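Local coordinates for chromatin structure-remodeling complex subunit RSC2 (Saccharomyces cerevisiae, PDB 4BB7), which serves as a subunit of the RSC chromatin-remodelling complex, which repositions nucleosomes during transcription regulation, and binds histone H3 through the BAH domain held in this fragment, at residues R209-R214 against T222-P227; V77-Y82 against C128-N133; R51-P56 against Y92-V97; G30-L35 against C65-P70. All blocks are in the same frame, centred on the assembly; numbering follows the deposited sequence.

Contact 1: R209-R214 against T222-P227; sequences RPKMQR and TSDDCP
Asp224 uses one carboxylate oxygen, OD2, to meet both Lys211 and Gln213, and this shared atom is the focus of a surface contact between two limbs of one long loop, the connection from strand 206-207 to strand 230-231. Neither limb is a regular strand, yet their touching parts run side by side in the same direction, 9° apart. Lys211 NZ stands 3.6 Å from Asp224 OD2, a long salt bridge. The lysine chain reaches it by turning CG in between its own backbone N and carbonyl carbon (chi1 59°) and bending again at chi2, which lays it over Thr222: Lys211 CB is 3.1 Å from Thr222 OG1, and CD passes the Thr222 carbonyl oxygen. Gln213 offers the carboxylate a methylene instead of its amide, with CG 3.3 Å from Asp224 OD2, and the amide plane is turned 63° from that of the carboxylate. A water bridges the two limbs, accepting from Met212 N at 2.6 Å and donating to Thr222 OG1 and Ser223 OG. Those hydroxyls also bond to Asp78 and Asp215 respectively. Beside the water bridge, the CA-H of Ser223 points at Met212 O, 3.3 Å from CA. A direct backbone hydrogen bond follows, Asp225 N donating to Gln213 O over 3.3 Å.

Contact 2: V77-Y82 against C128-N133; sequences VDRLFY and CEFRYN
A cation-pi contact of Arg79 with Phe130 and a hydrogen bond of Tyr82 to Glu129 form a buried junction in the BAH domain, joining the segment around strand 80-82 to the chain where strand 125-128 gives way to strand 130-133. Arg79 stretches out with CG opposite its backbone N (chi1 -173°) and brings NH2 3.3 Å above the plane of the Phe130 ring, over its centre. Arg79 CZ lies 4.6 Å from the centroid of the Phe130 ring and 5° off the normal, but the guanidinium stands steeply, its plane 75° from the ring, so that an edge and not a flat face meets the pi cloud. The other face of Phe130 rests on Glu129 CG. Tyr82 OH donates to Glu129 OE1 over 3.1 Å, arriving from above the carboxylate plane, and its ring stacks with Phe109. A phenylalanine in place of Tyr82 would lack the hydroxyl and would probably leave OE1 of the buried carboxylate without this donor. Glu129 OE2 forms a salt bridge with Lys141, and Arg79 NH1 one with Glu219. Each buried charge thus has a partner of opposite sign, which probably offsets much of the cost of burying it.

Contact 3: R51-P56 against Y92-V97; sequences RLWKTP and YRDHLV
Asp94 OD1 is approached by three groups: the Asn63 side chain, which hydrogen-bonds to it through ND2, and, from segment 51-56, Arg51 and Trp53. The arginine makes a long salt bridge, its NH2 3.9 Å from Asp94 OD1. Guanidinium and carboxylate planes stand 88° apart; Asp94 OD1 sits off the guanidinium plane, where no N-H can address it, and only electrostatic attraction is left. Trp53 comes in with its edge. Trp53 CH2 is 3.4 Å from Asp94 OD1, and the carboxylate carbon sits in the plane of the ring, the two flat groups turned 75° from each other. The indole is placed there by a first torsion that sets CG between backbone N and carbonyl carbon (chi1 73°), and the ring of Trp61 lies nearly parallel to it. Leu52 alternates with these two along the strand and makes a looser apolar contact, its CD2 4.4 Å from Val97 CG1, with Val20 touching both residues. The second subunit adds to the cluster: Arg51 forms a cation-pi pair with Trp53 of the neighbouring chain, and Trp53 the reciprocal pair with Arg51 of that chain. Strands 45-54 and 87-96 are not themselves hydrogen-bonded but flank strand 60-68, making this a cross-strand cluster over the central strand of an antiparallel part of the BAH domain sheet, at the subunit interface.

Contact 4: G30-L35 against C65-P70; sequences GDWALL and CWYYRP
Trp32 sets the outer edge of its six-membered ring against the face of Tyr67 in a T-shaped stack within the six-stranded sheet of the BAH domain, a member of the SH3 clan. The ring centroids are 5.1 Å apart and the planes meet at 77°. The two side chains belong to strands 32-35 and 60-68, which lie on either side of strand 45-54, and they bridge that strand without any hydrogen bond between their segments. Trp32 CZ3 rides 3.5 Å above the Tyr67 plane, offset toward the rim on the hydroxyl side. With CG of Trp32 opposite its carbonyl carbon (chi1 -60°), the indole swings toward Tyr67, and it is packed further by Gln48, Val106 and the ring of Tyr105, with which it forms another edge-to-face pair. Replacing Tyr67 by an alanine would remove the face that receives the indole and is likely to open a gap beside Trp32, whose ring could then turn more easily. At the far corner of the stack, Tyr67 OH sits near the indole plane, 3.4 Å from Trp32 CH2.

In the fold
Contacts 2, 3 and 4 lie in the BAH domain; contact 1 comes last along the chain, after contact 2 has closed. Contacts 3 and 4 share the six-stranded sheet; their centres are about 15 Å apart, their segments alternate along the chain, and the His95-Trp66 hydrogen bond joins them. Contacts 2 and 4, centres about 15 Å apart, meet through Tyr132 on Tyr68 and Phe81 on Pro70. Asp78 and Thr222 then tie contact 2 to contact 1. A row of touching contacts therefore runs from the subunit interface at contact 3 to contact 1, its centre about 44 Å from that of contact 3, on the opposite side of the chain's centre, linking the six-stranded sheet to the loop between strands 206-207 and 230-231.

Contact 1: R209-R214 against T222-P227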
# COMPACT_ATOMS: atom_id res chain seq x y z
N ARG A 209 32.84 15.21 10.76
CA ARG A 209 33.00 14.50 12.03
C ARG A 209 34.47 14.28 12.34
O ARG A 209 35.29 14.13 11.43
CB ARG A 209 32.26 13.16 11.99
CG ARG A 209 30.77 13.24 12.24
CD ARG A 209 30.47 13.74 13.65
NE ARG A 209 29.03 13.92 13.89
CZ ARG A 209 28.37 15.04 13.62
NH1 ARG A 209 28.99 16.09 13.09
NH2 ARG A 209 27.06 15.12 13.86
N PRO A 210 34.83 14.27 13.62
CA PRO A 210 36.23 13.95 13.96
C PRO A 210 36.60 12.56 13.47
O PRO A 210 35.80 11.63 13.56
CB PRO A 210 36.25 14.02 15.49
CG PRO A 210 34.81 14.01 15.92
CD PRO A 210 34.03 14.62 14.81
N LYS A 211 37.81 12.42 12.94
CA LYS A 211 38.26 11.15 12.39
C LYS A 211 38.69 10.17 13.48
O LYS A 211 39.01 10.58 14.59
CB LYS A 211 39.40 11.38 11.39
CG LYS A 211 40.62 12.06 11.99
CD LYS A 211 41.61 11.05 12.55
CE LYS A 211 42.78 11.76 13.21
NZ LYS A 211 43.83 10.81 13.68
N MET A 212 38.69 8.89 13.15
CA MET A 212 39.01 7.85 14.12
C MET A 212 40.29 7.12 13.75
O MET A 212 40.76 7.21 12.61
CB MET A 212 37.85 6.86 14.21
CG MET A 212 37.31 6.44 12.85
SD MET A 212 35.70 5.64 12.97
CE MET A 212 34.81 6.85 13.94
N GLN A 213 40.86 6.38 14.70
CA GLN A 213 42.11 5.68 14.46
C GLN A 213 41.89 4.25 13.98
O GLN A 213 42.56 3.78 13.07
CB GLN A 213 43.00 5.70 15.70
CG GLN A 213 44.43 5.25 15.44
CD GLN A 213 45.33 5.30 16.67
OE1 GLN A 213 44.84 5.35 17.80
NE2 GLN A 213 46.64 5.28 16.45
N ARG A 214 40.93 3.56 14.58
CA ARG A 214 40.63 2.18 14.20
C ARG A 214 39.40 2.12 13.28
O ARG A 214 38.33 2.60 13.64
CB ARG A 214 40.43 1.30 15.43
CG ARG A 214 41.66 1.17 16.34
CD ARG A 214 41.38 0.20 17.50
NE ARG A 214 42.42 0.20 18.53
CZ ARG A 214 42.36 -0.53 19.65
NH1 ARG A 214 41.31 -1.31 19.88
NH2 ARG A 214 43.34 -0.47 20.53
N THR A 222 39.73 9.30 6.22
CA THR A 222 40.59 10.01 7.16
C THR A 222 41.08 9.12 8.29
O THR A 222 41.82 9.56 9.16
CB THR A 222 39.85 11.21 7.77
OG1 THR A 222 38.66 10.75 8.43
CG2 THR A 222 39.46 12.20 6.69
N SER A 223 40.65 7.86 8.27
CA SER A 223 41.06 6.90 9.29
C SER A 223 42.54 6.57 9.13
O SER A 223 43.05 6.50 8.02
CB SER A 223 40.23 5.62 9.17
OG SER A 223 38.85 5.90 9.30
N ASP A 224 43.23 6.36 10.24
CA ASP A 224 44.60 5.88 10.18
C ASP A 224 44.63 4.50 9.54
O ASP A 224 45.39 4.25 8.60
CB ASP A 224 45.21 5.81 11.58
CG ASP A 224 45.71 7.16 12.06
OD1 ASP A 224 46.45 7.82 11.30
OD2 ASP A 224 45.35 7.55 13.19
N ASP A 225 43.78 3.61 10.04
CA ASP A 225 43.77 2.22 9.59
C ASP A 225 42.92 2.00 8.35
O ASP A 225 42.03 2.78 8.03
CB ASP A 225 43.27 1.29 10.70
CG ASP A 225 44.23 1.22 11.87
OD1 ASP A 225 45.35 1.75 11.76
OD2 ASP A 225 43.85 0.61 12.89
N CYS A 226 43.22 0.90 7.66
CA CYS A 226 42.39 0.42 6.57
C CYS A 226 42.71 -1.05 6.34
O CYS A 226 43.88 -1.41 6.17
CB CYS A 226 42.63 1.21 5.30
SG CYS A 226 41.68 0.60 3.90
N PRO A 227 41.68 -1.90 6.34
CA PRO A 227 41.91 -3.34 6.13
C PRO A 227 42.67 -3.59 4.83
O PRO A 227 42.63 -2.75 3.92
CB PRO A 227 40.49 -3.92 6.06
CG PRO A 227 39.60 -2.75 5.79
CD PRO A 227 40.25 -1.58 6.45
O HOH W 1 37.89 8.70 10.64

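Contact 2: V77-Y82 against C128-N133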
# COMPACT_ATOMS: atom_id res chain seq x y z
N VAL A 77 31.09 13.32 5.21
CA VAL A 77 31.66 13.75 3.95
C VAL A 77 32.87 12.91 3.55
O VAL A 77 33.24 12.85 2.37
CB VAL A 77 32.07 15.23 4.02
CG1 VAL A 77 33.25 15.40 4.97
CG2 VAL A 77 32.41 15.76 2.64
N ASP A 78 33.49 12.25 4.52
CA ASP A 78 34.69 11.47 4.24
C ASP A 78 34.39 9.98 4.10
O ASP A 78 35.31 9.16 4.14
CB ASP A 78 35.76 11.71 5.31
CG ASP A 78 35.33 11.24 6.69
OD1 ASP A 78 34.14 11.43 7.04
OD2 ASP A 78 36.17 10.68 7.42
N ARG A 79 33.12 9.64 3.92
CA ARG A 79 32.75 8.24 3.71
C ARG A 79 33.16 7.73 2.33
O ARG A 79 33.06 8.45 1.33
CB ARG A 79 31.25 8.02 3.95
CG ARG A 79 30.85 6.54 3.91
CD ARG A 79 29.54 6.26 4.64
NE ARG A 79 29.21 4.84 4.62
CZ ARG A 79 29.31 4.03 5.67
NH1 ARG A 79 29.73 4.49 6.84
NH2 ARG A 79 28.99 2.75 5.55
N LEU A 80 33.64 6.49 2.28
CA LEU A 80 34.05 5.87 1.03
C LEU A 80 33.02 4.83 0.59
O LEU A 80 32.28 4.29 1.41
CB LEU A 80 35.42 5.22 1.18
CG LEU A 80 36.57 6.18 1.47
CD1 LEU A 80 37.85 5.42 1.79
CD2 LEU A 80 36.77 7.13 0.30
N PHE A 81 32.99 4.54 -0.71
CA PHE A 81 32.02 3.61 -1.27
C PHE A 81 32.66 2.75 -2.35
O PHE A 81 33.59 3.18 -3.02
CB PHE A 81 30.84 4.37 -1.88
CG PHE A 81 30.10 5.23 -0.90
CD1 PHE A 81 29.10 4.70 -0.10
CD2 PHE A 81 30.39 6.58 -0.79
CE1 PHE A 81 28.41 5.49 0.80
CE2 PHE A 81 29.70 7.38 0.11
CZ PHE A 81 28.71 6.83 0.90
N TYR A 82 32.15 1.54 -2.53
CA TYR A 82 32.59 0.70 -3.62
C TYR A 82 31.98 1.21 -4.92
O TYR A 82 30.98 1.93 -4.90
CB TYR A 82 32.19 -0.76 -3.39
CG TYR A 82 32.71 -1.33 -2.10
CD1 TYR A 82 34.03 -1.75 -1.98
CD2 TYR A 82 31.89 -1.44 -0.98
CE1 TYR A 82 34.51 -2.27 -0.79
CE2 TYR A 82 32.36 -1.96 0.21
CZ TYR A 82 33.67 -2.37 0.30
OH TYR A 82 34.14 -2.88 1.48
N CYS A 128 26.34 -4.87 -1.96
CA CYS A 128 25.84 -4.31 -0.71
C CYS A 128 26.59 -4.89 0.49
O CYS A 128 26.69 -6.11 0.66
CB CYS A 128 24.34 -4.56 -0.56
SG CYS A 128 23.63 -4.07 1.03
N GLU A 129 27.14 -4.00 1.31
CA GLU A 129 27.75 -4.39 2.56
C GLU A 129 26.93 -3.88 3.74
O GLU A 129 26.71 -4.59 4.72
CB GLU A 129 29.18 -3.86 2.65
CG GLU A 129 29.92 -4.33 3.88
CD GLU A 129 31.30 -3.72 4.00
OE1 GLU A 129 31.57 -2.75 3.25
OE2 GLU A 129 32.10 -4.19 4.83
N PHE A 130 26.47 -2.63 3.63
CA PHE A 130 25.79 -1.96 4.73
C PHE A 130 24.28 -1.81 4.51
O PHE A 130 23.82 -1.63 3.38
CB PHE A 130 26.39 -0.57 4.96
CG PHE A 130 27.86 -0.59 5.24
CD1 PHE A 130 28.33 -0.74 6.53
CD2 PHE A 130 28.78 -0.46 4.20
CE1 PHE A 130 29.69 -0.75 6.79
CE2 PHE A 130 30.13 -0.48 4.46
CZ PHE A 130 30.59 -0.62 5.76
N ARG A 131 23.53 -1.87 5.60
CA ARG A 131 22.14 -1.43 5.58
C ARG A 131 22.08 -0.01 6.13
O ARG A 131 22.95 0.41 6.89
CB ARG A 131 21.24 -2.37 6.39
CG ARG A 131 21.73 -2.68 7.80
CD ARG A 131 20.74 -3.58 8.53
NE ARG A 131 21.22 -3.99 9.85
CZ ARG A 131 20.96 -3.33 10.97
NH1 ARG A 131 20.24 -2.22 10.94
NH2 ARG A 131 21.43 -3.79 12.13
N TYR A 132 21.04 0.73 5.73
CA TYR A 132 20.96 2.16 6.02
C TYR A 132 19.79 2.50 6.95
O TYR A 132 18.63 2.25 6.62
CB TYR A 132 20.86 2.94 4.71
CG TYR A 132 20.70 4.44 4.86
CD1 TYR A 132 21.71 5.21 5.40
CD2 TYR A 132 19.55 5.08 4.41
CE1 TYR A 132 21.58 6.58 5.52
CE2 TYR A 132 19.41 6.45 4.52
CZ TYR A 132 20.43 7.20 5.08
OH TYR A 132 20.30 8.57 5.20
N ASN A 133 20.11 3.07 8.10
CA ASN A 133 19.10 3.56 9.04
C ASN A 133 18.64 4.96 8.63
O ASN A 133 19.38 5.93 8.76
CB ASN A 133 19.69 3.59 10.46
CG ASN A 133 18.71 4.11 11.50
OD1 ASN A 133 17.74 4.80 11.18
ND2 ASN A 133 18.97 3.79 12.76

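Contact 3: R51-P56 against Y92-V97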
# COMPACT_ATOMS: atom_id res chain seq x y z
N ARG A 51 6.93 -9.55 -3.39
CA ARG A 51 5.65 -10.17 -3.72
C ARG A 51 4.98 -9.51 -4.92
O ARG A 51 5.25 -8.35 -5.24
CB ARG A 51 4.71 -10.18 -2.50
CG ARG A 51 3.94 -8.90 -2.30
CD ARG A 51 2.98 -9.01 -1.12
NE ARG A 51 2.11 -7.84 -1.02
CZ ARG A 51 2.40 -6.75 -0.32
NH1 ARG A 51 3.55 -6.67 0.34
NH2 ARG A 51 1.54 -5.73 -0.29
N LEU A 52 4.09 -10.26 -5.57
CA LEU A 52 3.37 -9.79 -6.74
C LEU A 52 1.89 -10.15 -6.61
O LEU A 52 1.55 -11.14 -5.97
CB LEU A 52 3.93 -10.45 -8.00
CG LEU A 52 5.42 -10.32 -8.32
CD1 LEU A 52 5.90 -11.52 -9.12
CD2 LEU A 52 5.72 -9.02 -9.05
N TRP A 53 1.02 -9.34 -7.21
CA TRP A 53 -0.41 -9.60 -7.15
C TRP A 53 -1.18 -8.74 -8.14
O TRP A 53 -0.66 -7.75 -8.66
CB TRP A 53 -0.94 -9.36 -5.74
CG TRP A 53 -1.02 -7.92 -5.38
CD1 TRP A 53 -2.11 -7.10 -5.51
CD2 TRP A 53 0.02 -7.11 -4.81
NE1 TRP A 53 -1.80 -5.83 -5.06
CE2 TRP A 53 -0.50 -5.82 -4.63
CE3 TRP A 53 1.34 -7.37 -4.44
CZ2 TRP A 53 0.25 -4.78 -4.09
CZ3 TRP A 53 2.09 -6.33 -3.91
CH2 TRP A 53 1.54 -5.05 -3.74
N LYS A 54 -2.42 -9.12 -8.40
CA LYS A 54 -3.29 -8.38 -9.31
C LYS A 54 -4.45 -7.76 -8.55
O LYS A 54 -5.06 -8.40 -7.69
CB LYS A 54 -3.81 -9.31 -10.41
CG LYS A 54 -4.75 -8.63 -11.40
CD LYS A 54 -5.29 -9.63 -12.40
CE LYS A 54 -6.07 -10.74 -11.72
NZ LYS A 54 -6.60 -11.74 -12.69
N THR A 55 -4.75 -6.50 -8.86
CA THR A 55 -5.85 -5.80 -8.21
C THR A 55 -7.14 -5.97 -9.02
O THR A 55 -7.09 -6.29 -10.20
CB THR A 55 -5.52 -4.31 -7.99
OG1 THR A 55 -4.99 -3.75 -9.20
CG2 THR A 55 -4.49 -4.15 -6.89
N PRO A 56 -8.30 -5.77 -8.37
CA PRO A 56 -9.61 -6.00 -8.99
C PRO A 56 -9.72 -5.43 -10.40
O PRO A 56 -10.42 -6.00 -11.23
CB PRO A 56 -10.57 -5.29 -8.05
CG PRO A 56 -9.93 -5.42 -6.72
CD PRO A 56 -8.44 -5.32 -6.97
N TYR A 92 9.71 -0.76 2.00
CA TYR A 92 9.04 -1.79 1.21
C TYR A 92 7.85 -1.15 0.50
O TYR A 92 6.78 -0.97 1.09
CB TYR A 92 8.60 -2.96 2.09
CG TYR A 92 9.76 -3.64 2.80
CD1 TYR A 92 10.32 -3.08 3.93
CD2 TYR A 92 10.28 -4.83 2.33
CE1 TYR A 92 11.38 -3.69 4.59
CE2 TYR A 92 11.35 -5.45 2.97
CZ TYR A 92 11.89 -4.87 4.10
OH TYR A 92 12.95 -5.48 4.75
N ARG A 93 8.05 -0.79 -0.76
CA ARG A 93 7.07 -0.01 -1.50
C ARG A 93 6.35 -0.83 -2.56
O ARG A 93 6.88 -1.81 -3.08
CB ARG A 93 7.74 1.20 -2.16
CG ARG A 93 8.21 2.28 -1.19
CD ARG A 93 7.03 2.89 -0.45
NE ARG A 93 7.41 4.10 0.28
CZ ARG A 93 7.20 5.33 -0.16
NH1 ARG A 93 6.60 5.54 -1.32
NH2 ARG A 93 7.58 6.37 0.57
N ASP A 94 5.12 -0.42 -2.88
CA ASP A 94 4.34 -1.05 -3.94
C ASP A 94 4.51 -0.30 -5.25
O ASP A 94 4.45 0.93 -5.28
CB ASP A 94 2.86 -1.09 -3.56
CG ASP A 94 2.59 -1.98 -2.35
OD1 ASP A 94 3.46 -2.80 -2.01
OD2 ASP A 94 1.50 -1.85 -1.76
N HIS A 95 4.73 -1.04 -6.34
CA HIS A 95 4.82 -0.44 -7.66
C HIS A 95 3.88 -1.13 -8.64
O HIS A 95 3.54 -2.30 -8.48
CB HIS A 95 6.24 -0.56 -8.21
CG HIS A 95 7.29 0.09 -7.37
ND1 HIS A 95 7.93 1.25 -7.75
CD2 HIS A 95 7.83 -0.27 -6.19
CE1 HIS A 95 8.81 1.58 -6.83
NE2 HIS A 95 8.78 0.68 -5.87
N LEU A 96 3.45 -0.40 -9.67
CA LEU A 96 2.86 -1.01 -10.85
C LEU A 96 3.99 -1.70 -11.60
O LEU A 96 5.05 -1.11 -11.81
CB LEU A 96 2.23 0.06 -11.75
CG LEU A 96 1.07 0.87 -11.15
CD1 LEU A 96 0.66 2.00 -12.08
CD2 LEU A 96 -0.11 -0.04 -10.86
N VAL A 97 3.79 -2.96 -11.98
CA VAL A 97 4.85 -3.73 -12.64
C VAL A 97 5.33 -3.06 -13.92
O VAL A 97 6.39 -3.39 -14.45
CB VAL A 97 4.43 -5.19 -12.93
CG1 VAL A 97 4.01 -5.88 -11.64
CG2 VAL A 97 3.31 -5.23 -13.95

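Contact 4: G30-L35 against C65-P70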
# COMPACT_ATOMS: atom_id res chain seq x y z
N GLY A 30 11.96 -12.49 -5.21
CA GLY A 30 13.34 -12.77 -4.86
C GLY A 30 14.28 -12.23 -5.91
O GLY A 30 15.50 -12.31 -5.77
N ASP A 31 13.71 -11.67 -6.98
CA ASP A 31 14.48 -11.12 -8.09
C ASP A 31 14.98 -9.72 -7.81
O ASP A 31 14.27 -8.89 -7.23
CB ASP A 31 13.63 -11.09 -9.36
CG ASP A 31 14.17 -12.00 -10.44
OD1 ASP A 31 15.33 -12.44 -10.33
OD2 ASP A 31 13.43 -12.25 -11.42
N TRP A 32 16.22 -9.44 -8.22
CA TRP A 32 16.75 -8.09 -8.17
C TRP A 32 16.42 -7.37 -9.48
O TRP A 32 16.65 -7.91 -10.56
CB TRP A 32 18.26 -8.11 -7.96
CG TRP A 32 18.69 -8.78 -6.69
CD1 TRP A 32 19.11 -10.07 -6.56
CD2 TRP A 32 18.75 -8.20 -5.39
NE1 TRP A 32 19.43 -10.33 -5.24
CE2 TRP A 32 19.21 -9.20 -4.50
CE3 TRP A 32 18.45 -6.93 -4.88
CZ2 TRP A 32 19.38 -8.97 -3.14
CZ3 TRP A 32 18.62 -6.71 -3.52
CH2 TRP A 32 19.08 -7.72 -2.67
N ALA A 33 15.88 -6.16 -9.39
CA ALA A 33 15.53 -5.42 -10.60
C ALA A 33 15.64 -3.91 -10.45
O ALA A 33 15.93 -3.39 -9.37
CB ALA A 33 14.14 -5.81 -11.08
N LEU A 34 15.41 -3.22 -11.56
CA LEU A 34 15.46 -1.77 -11.61
C LEU A 34 14.05 -1.19 -11.79
O LEU A 34 13.29 -1.64 -12.65
CB LEU A 34 16.36 -1.31 -12.75
CG LEU A 34 17.72 -2.02 -12.86
CD1 LEU A 34 18.40 -1.68 -14.18
CD2 LEU A 34 18.61 -1.67 -11.68
N LEU A 35 13.71 -0.20 -10.97
CA LEU A 35 12.40 0.43 -11.06
C LEU A 35 12.55 1.88 -11.47
O LEU A 35 13.48 2.56 -11.04
CB LEU A 35 11.67 0.32 -9.72
CG LEU A 35 11.20 -1.10 -9.37
CD1 LEU A 35 11.05 -1.28 -7.86
CD2 LEU A 35 9.89 -1.42 -10.09
N CYS A 65 11.76 -4.10 -1.91
CA CYS A 65 12.56 -3.46 -0.87
C CYS A 65 13.62 -2.58 -1.52
O CYS A 65 14.50 -3.07 -2.23
CB CYS A 65 13.22 -4.50 0.03
SG CYS A 65 14.17 -3.79 1.42
N TRP A 66 13.53 -1.27 -1.28
CA TRP A 66 14.44 -0.31 -1.90
C TRP A 66 15.86 -0.42 -1.37
O TRP A 66 16.09 -0.75 -0.21
CB TRP A 66 13.93 1.12 -1.70
CG TRP A 66 12.75 1.46 -2.56
CD1 TRP A 66 12.18 0.69 -3.53
CD2 TRP A 66 11.99 2.68 -2.53
NE1 TRP A 66 11.12 1.34 -4.10
CE2 TRP A 66 10.98 2.57 -3.51
CE3 TRP A 66 12.07 3.85 -1.77
CZ2 TRP A 66 10.06 3.59 -3.75
CZ3 TRP A 66 11.16 4.86 -2.01
CH2 TRP A 66 10.16 4.72 -2.99
N TYR A 67 16.82 -0.15 -2.25
CA TYR A 67 18.22 -0.04 -1.89
C TYR A 67 18.76 1.27 -2.43
O TYR A 67 18.72 1.51 -3.64
CB TYR A 67 19.02 -1.22 -2.45
CG TYR A 67 18.78 -2.53 -1.75
CD1 TYR A 67 17.52 -3.12 -1.76
CD2 TYR A 67 19.81 -3.20 -1.10
CE1 TYR A 67 17.29 -4.33 -1.13
CE2 TYR A 67 19.59 -4.41 -0.47
CZ TYR A 67 18.32 -4.97 -0.48
OH TYR A 67 18.11 -6.17 0.14
N TYR A 68 19.25 2.13 -1.54
CA TYR A 68 19.72 3.45 -1.94
C TYR A 68 21.11 3.42 -2.56
O TYR A 68 21.90 2.50 -2.31
CB TYR A 68 19.73 4.40 -0.74
CG TYR A 68 18.36 4.84 -0.27
CD1 TYR A 68 17.22 4.53 -1.00
CD2 TYR A 68 18.21 5.56 0.91
CE1 TYR A 68 15.97 4.93 -0.58
CE2 TYR A 68 16.96 5.97 1.34
CZ TYR A 68 15.84 5.65 0.60
OH TYR A 68 14.60 6.05 1.03
N ARG A 69 21.40 4.41 -3.40
CA ARG A 69 22.75 4.64 -3.86
C ARG A 69 23.36 5.69 -2.94
O ARG A 69 22.62 6.40 -2.25
CB ARG A 69 22.76 5.14 -5.31
CG ARG A 69 21.95 4.30 -6.28
CD ARG A 69 21.97 4.94 -7.66
NE ARG A 69 21.08 4.28 -8.61
CZ ARG A 69 21.48 3.46 -9.57
NH1 ARG A 69 22.77 3.18 -9.71
NH2 ARG A 69 20.60 2.91 -10.39
N PRO A 70 24.69 5.80 -2.92
CA PRO A 70 25.38 6.72 -2.01
C PRO A 70 24.82 8.14 -2.05
O PRO A 70 24.52 8.72 -1.01
CB PRO A 70 26.82 6.71 -2.53
CG PRO A 70 26.98 5.36 -3.16
CD PRO A 70 25.64 5.05 -3.77